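Local coordinates for possible substrate binding protein of ABC transporter system (Rhodopseudomonas palustris, PDB 3N0X) that is possibly the substrate-binding component of an ABC transport system, probably capturing branched-chain amino acids or related compounds in the periplasm for uptake, at residues A[63-68]-A[87-92]; A[129-134]-A[162-167]. One frame throughout, in Å; residues are numbered along the deposited sequence. Where two conformers were deposited one is given.

Contact 1. Residues A[63-68]-A[87-92]; sequences AALAEA and LADLPV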
loop_
_atom_site.group_PDB
_atom_site.type_symbol
_atom_site.label_atom_id
_atom_site.label_comp_id
_atom_site.label_asym_id
_atom_site.label_seq_id
_atom_site.Cartn_x
_atom_site.Cartn_y
_atom_site.Cartn_z
ATOM N N ALA A 63 -2.840 -21.377 10.677
ATOM C CA ALA A 63 -2.857 -22.802 10.335
ATOM C C ALA A 63 -2.475 -23.061 8.873
ATOM O O ALA A 63 -1.684 -23.988 8.567
ATOM C CB ALA A 63 -4.228 -23.435 10.681
ATOM N N ALA A 64 -3.012 -22.247 7.960
ATOM C CA ALA A 64 -2.685 -22.376 6.517
ATOM C C ALA A 64 -1.211 -22.176 6.259
ATOM O O ALA A 64 -0.590 -22.895 5.492
ATOM C CB ALA A 64 -3.486 -21.378 5.701
ATOM N N LEU A 65 -0.626 -21.192 6.922
ATOM C CA LEU A 65 0.781 -20.893 6.690
ATOM C C LEU A 65 1.686 -21.999 7.233
ATOM O O LEU A 65 2.654 -22.376 6.594
ATOM C CB LEU A 65 1.176 -19.538 7.285
ATOM C CG LEU A 65 2.636 -19.113 7.102
ATOM C CD1 LEU A 65 3.021 -19.081 5.597
ATOM C CD2 LEU A 65 2.935 -17.754 7.773
ATOM N N ALA A 66 1.367 -22.490 8.429
ATOM C CA ALA A 66 2.090 -23.614 8.980
ATOM C C ALA A 66 2.001 -24.820 8.054
ATOM O O ALA A 66 2.990 -25.479 7.764
ATOM C CB ALA A 66 1.551 -23.964 10.382
ATOM N N GLU A 67 0.798 -25.089 7.567
ATOM C CA GLU A 67 0.610 -26.182 6.624
ATOM C C GLU A 67 1.448 -26.000 5.352
ATOM O O GLU A 67 2.023 -26.955 4.813
ATOM C CB GLU A 67 -0.872 -26.318 6.261
ATOM C CG GLU A 67 -1.155 -27.518 5.376
ATOM C CD GLU A 67 -2.643 -27.745 5.157
ATOM O OE1 GLU A 67 -3.228 -27.069 4.280
ATOM O OE2 GLU A 67 -3.209 -28.628 5.842
ATOM N N ALA A 68 1.543 -24.767 4.879
ATOM C CA ALA A 68 2.343 -24.477 3.698
ATOM C C ALA A 68 3.799 -24.817 3.895
ATOM O O ALA A 68 4.415 -25.418 3.027
ATOM C CB ALA A 68 2.186 -23.009 3.286
ATOM N N LEU A 87 -0.562 -10.262 10.849
ATOM C CA LEU A 87 0.084 -10.101 12.164
ATOM C C LEU A 87 0.083 -11.429 12.942
ATOM O O LEU A 87 1.100 -11.807 13.559
ATOM C CB LEU A 87 -0.622 -9.004 12.956
ATOM C CG LEU A 87 -0.249 -7.593 12.578
ATOM C CD1 LEU A 87 -1.408 -6.587 12.919
ATOM C CD2 LEU A 87 1.150 -7.222 13.228
ATOM N N ALA A 88 -1.017 -12.177 12.857
ATOM C CA ALA A 88 -1.106 -13.474 13.504
ATOM C C ALA A 88 -0.124 -14.471 12.917
ATOM O O ALA A 88 0.336 -15.382 13.609
ATOM C CB ALA A 88 -2.528 -14.066 13.400
ATOM N N ASP A 89 0.171 -14.306 11.636
ATOM C CA ASP A 89 1.056 -15.224 10.933
ATOM C C ASP A 89 2.551 -15.011 11.195
ATOM O O ASP A 89 3.334 -15.913 10.939
ATOM C CB ASP A 89 0.843 -15.124 9.423
ATOM C CG ASP A 89 -0.485 -15.633 8.972
ATOM O OD1 ASP A 89 -1.170 -16.331 9.750
ATOM O OD2 ASP A 89 -0.876 -15.243 7.834
ATOM N N LEU A 90 2.948 -13.824 11.658
ATOM C CA LEU A 90 4.379 -13.532 11.733
ATOM C C LEU A 90 5.149 -14.567 12.593
ATOM O O LEU A 90 6.200 -15.037 12.190
ATOM C CB LEU A 90 4.641 -12.106 12.216
ATOM C CG LEU A 90 3.862 -11.019 11.481
ATOM C CD1 LEU A 90 4.270 -9.639 12.070
ATOM C CD2 LEU A 90 4.061 -11.032 9.983
ATOM N N PRO A 91 4.609 -14.950 13.774
ATOM C CA PRO A 91 5.334 -15.925 14.602
ATOM C C PRO A 91 5.462 -17.302 13.958
ATOM O O PRO A 91 6.374 -18.059 14.307
ATOM C CB PRO A 91 4.476 -16.011 15.893
ATOM C CG PRO A 91 3.685 -14.810 15.882
ATOM C CD PRO A 91 3.473 -14.373 14.498
ATOM N N VAL A 92 4.569 -17.625 13.024
ATOM C CA VAL A 92 4.641 -18.900 12.302
ATOM C C VAL A 92 5.881 -18.963 11.404
ATOM O O VAL A 92 6.541 -19.998 11.290
ATOM C CB VAL A 92 3.352 -19.148 11.488
ATOM C CG1 VAL A 92 3.427 -20.473 10.758
ATOM C CG2 VAL A 92 2.134 -19.082 12.430
#

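Contact 2. Residues A[129-134]-A[162-167]; sequences DAISNA and KEALAK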
loop_
_atom_site.group_PDB
_atom_site.type_symbol
_atom_site.label_atom_id
_atom_site.label_comp_id
_atom_site.label_asym_id
_atom_site.label_seq_id
_atom_site.Cartn_x
_atom_site.Cartn_y
_atom_site.Cartn_z
ATOM N N ASP A 129 1.864 5.538 3.243
ATOM C CA ASP A 129 0.696 6.263 2.735
ATOM C C ASP A 129 0.638 7.711 3.306
ATOM O O ASP A 129 0.586 8.695 2.585
ATOM C CB ASP A 129 -0.585 5.488 3.020
ATOM C CG ASP A 129 -0.842 4.372 2.002
ATOM O OD1 ASP A 129 -0.337 4.471 0.864
ATOM O OD2 ASP A 129 -1.627 3.458 2.327
ATOM N N ALA A 130 0.723 7.830 4.630
ATOM C CA ALA A 130 0.552 9.108 5.263
ATOM C C ALA A 130 1.683 10.067 4.932
ATOM O O ALA A 130 1.455 11.231 4.634
ATOM C CB ALA A 130 0.415 8.896 6.809
ATOM N N ILE A 131 2.912 9.558 4.976
ATOM C CA ILE A 131 4.065 10.356 4.686
ATOM C C ILE A 131 4.082 10.860 3.236
ATOM O O ILE A 131 4.375 12.037 2.970
ATOM C CB ILE A 131 5.359 9.558 5.051
ATOM C CG1 ILE A 131 5.445 9.405 6.559
ATOM C CG2 ILE A 131 6.599 10.243 4.497
ATOM C CD1 ILE A 131 6.449 8.334 7.047
ATOM N N SER A 132 3.805 9.966 2.292
ATOM C CA SER A 132 3.740 10.374 0.909
ATOM C C SER A 132 2.728 11.519 0.718
ATOM O O SER A 132 2.965 12.428 -0.072
ATOM C CB SER A 132 3.394 9.188 -0.009
ATOM O OG SER A 132 2.089 8.674 0.225
ATOM N N ASN A 133 1.590 11.464 1.392
ATOM C CA ASN A 133 0.629 12.567 1.317
ATOM C C ASN A 133 1.175 13.890 1.828
ATOM O O ASN A 133 0.995 14.933 1.213
ATOM C CB ASN A 133 -0.689 12.180 1.993
ATOM C CG ASN A 133 -1.579 11.382 1.079
ATOM O OD1 ASN A 133 -2.425 11.968 0.376
ATOM N ND2 ASN A 133 -1.382 10.065 1.027
ATOM N N ALA A 134 1.890 13.845 2.950
ATOM C CA ALA A 134 2.473 15.062 3.515
ATOM C C ALA A 134 3.512 15.659 2.581
ATOM O O ALA A 134 3.549 16.875 2.370
ATOM C CB ALA A 134 3.096 14.777 4.896
ATOM N N LYS A 162 2.150 14.333 10.230
ATOM C CA LYS A 162 2.577 15.550 10.955
ATOM C C LYS A 162 4.097 15.630 11.043
ATOM O O LYS A 162 4.688 16.661 10.797
ATOM C CB LYS A 162 1.951 15.557 12.350
ATOM C CG LYS A 162 2.382 16.664 13.299
ATOM C CD LYS A 162 1.561 16.477 14.577
ATOM C CE LYS A 162 1.779 17.576 15.595
ATOM N NZ LYS A 162 0.845 17.323 16.736
ATOM N N GLU A 163 4.727 14.511 11.327
ATOM C CA GLU A 163 6.179 14.505 11.407
ATOM C C GLU A 163 6.813 14.802 10.038
ATOM O O GLU A 163 7.757 15.605 9.959
ATOM C CB GLU A 163 6.667 13.211 12.046
ATOM C CG GLU A 163 8.183 13.068 12.140
ATOM C CD GLU A 163 8.882 14.127 13.001
ATOM O OE1 GLU A 163 8.258 14.722 13.916
ATOM O OE2 GLU A 163 10.090 14.347 12.762
ATOM N N ALA A 164 6.317 14.176 8.954
ATOM C CA ALA A 164 6.822 14.496 7.622
ATOM C C ALA A 164 6.549 15.935 7.191
ATOM O O ALA A 164 7.346 16.564 6.487
ATOM C CB ALA A 164 6.244 13.498 6.570
ATOM N N LEU A 165 5.381 16.439 7.575
ATOM C CA LEU A 165 4.964 17.758 7.170
ATOM C C LEU A 165 5.892 18.811 7.727
ATOM O O LEU A 165 6.085 19.852 7.093
ATOM C CB LEU A 165 3.532 18.027 7.599
ATOM C CG LEU A 165 2.878 19.217 6.883
ATOM C CD1 LEU A 165 2.406 18.752 5.480
ATOM C CD2 LEU A 165 1.692 19.775 7.735
ATOM N N ALA A 166 6.466 18.537 8.897
ATOM C CA ALA A 166 7.303 19.535 9.595
ATOM C C ALA A 166 8.511 19.989 8.784
ATOM O O ALA A 166 8.931 21.132 8.889
ATOM C CB ALA A 166 7.724 19.015 11.006
ATOM N N LYS A 167 9.015 19.129 7.908
ATOM C CA LYS A 167 10.182 19.437 7.125
ATOM C C LYS A 167 9.829 20.080 5.762
ATOM O O LYS A 167 10.723 20.477 5.014
ATOM C CB LYS A 167 10.995 18.144 6.943
ATOM C CG LYS A 167 10.693 17.083 8.041
#

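Contact 1. Residues A[63-68]-A[87-92]
Two side chains, L65 and V92, meet here because both extend one branch anti to their own backbone nitrogen: chi1 of -180° carries CG of L65, and chi1 of -179° carries CG1 of V92, across the gap between helices 58-70 and 83-96. These helices belong to successive beta-alpha-beta crossovers of a Rossmann-like lobe of the periplasmic binding protein fold; strand 76-79 ends the first crossover and begins the second. Their axes run in roughly the same direction, 30° apart, and approach to 9.3 Å locally, a separation bridged by the side chains of L65 and V92, with CB of D89 beside them. The branches of L65 and V92 point opposite ways as they pass alongside one another, with L65 CG 4.0 Å from V92 CG1. At the end of the L65 side chain CD2 lies anti to CA and reaches the D89 turn of the other helix, 3.7 Å from CB of D89. At the same distance CD2 also meets the carbonyl O of D89, so this methyl spans side chain and backbone of one residue. That carbonyl is engaged within its own helix, accepting V92 N at 3.0 Å. The helix is kinked here: P91 brings no N-H, and V92 N finds its partner three residues back instead of four. The polar end of D89 has a partner beyond this contact, OD2 being hydrogen-bonded to S61 OG, one turn before L65 on helix 58-70. On the side of strand 5-11, L65 touches I10 and A68 touches A8, which seats helix 58-70 on the sheet. A66 has little bulk, and V92 CG1 can therefore settle onto the helix surface itself, 4.0 Å from A66 CB and only 3.7 Å from A66 N.

Contact 2. Residues A[129-134]-A[162-167]
On the helix whose I131 and A134 meet A164, the carbonyl oxygen of D129 is gripped twice by one residue: N133 ND2 donates to D129 O at 2.9 Å, and the backbone N133 N to the same oxygen at 3.2 Å. The two donors come from opposite faces of the carbonyl plane. The amide bond is nearly straight, at 174°; D129 O lies in the plane of the N133 amide, whereas ND2 stands well above the carbonyl plane. Since N133 OD1 in turn accepts from A253 N and W206 NE1, both ends of this buried amide are engaged and its flip is fixed. The side chains that meet across the contact are all apolar. A164 is at their centre, its CB pointing at the partner helix and meeting A134 CB at 3.8 Å, methyl against methyl. I131 adds a second methyl: chi1 of -69° sets CG2 anti to the backbone N, where it lies 3.9 Å from A164 CB. L165 starts off to the flank; its side chain leaves with CG anti to the backbone N, and CD1 then bends back to lie 3.8 Å from A134 O and 4.1 Å from A134 CB. Because A134 carries only a methyl, which rests against the backbone at L165 N, the CA atoms of A134 and L165 come as near as 5.2 Å. The helices pack beside the parallel sheet of a Rossmann-like lobe. Helix 126-137 leads into strand 142-149, and helix 152-165 crosses from that strand to 171-178, where L172 receives L165 and E175 forms a salt bridge with K162; I368 and P369, from a loop near the C terminus, cover I131.

Contacts 1 and 2 fall in different lobes of the chain, on opposite sides of its centre, with their own centres 33 Å apart and nearest atoms about 15 Å apart. They follow one another along the sequence, contact 1 closing before contact 2 opens. Each joins two helices beside a Rossmann-like sheet, the mixed sheet containing 5-11 and 76-79 for contact 1 and the parallel sheet containing 142-149 and 171-178 for contact 2. In this family the ligand typically binds in the cleft between such lobes; each contact lies within one lobe, and neither bridges the two.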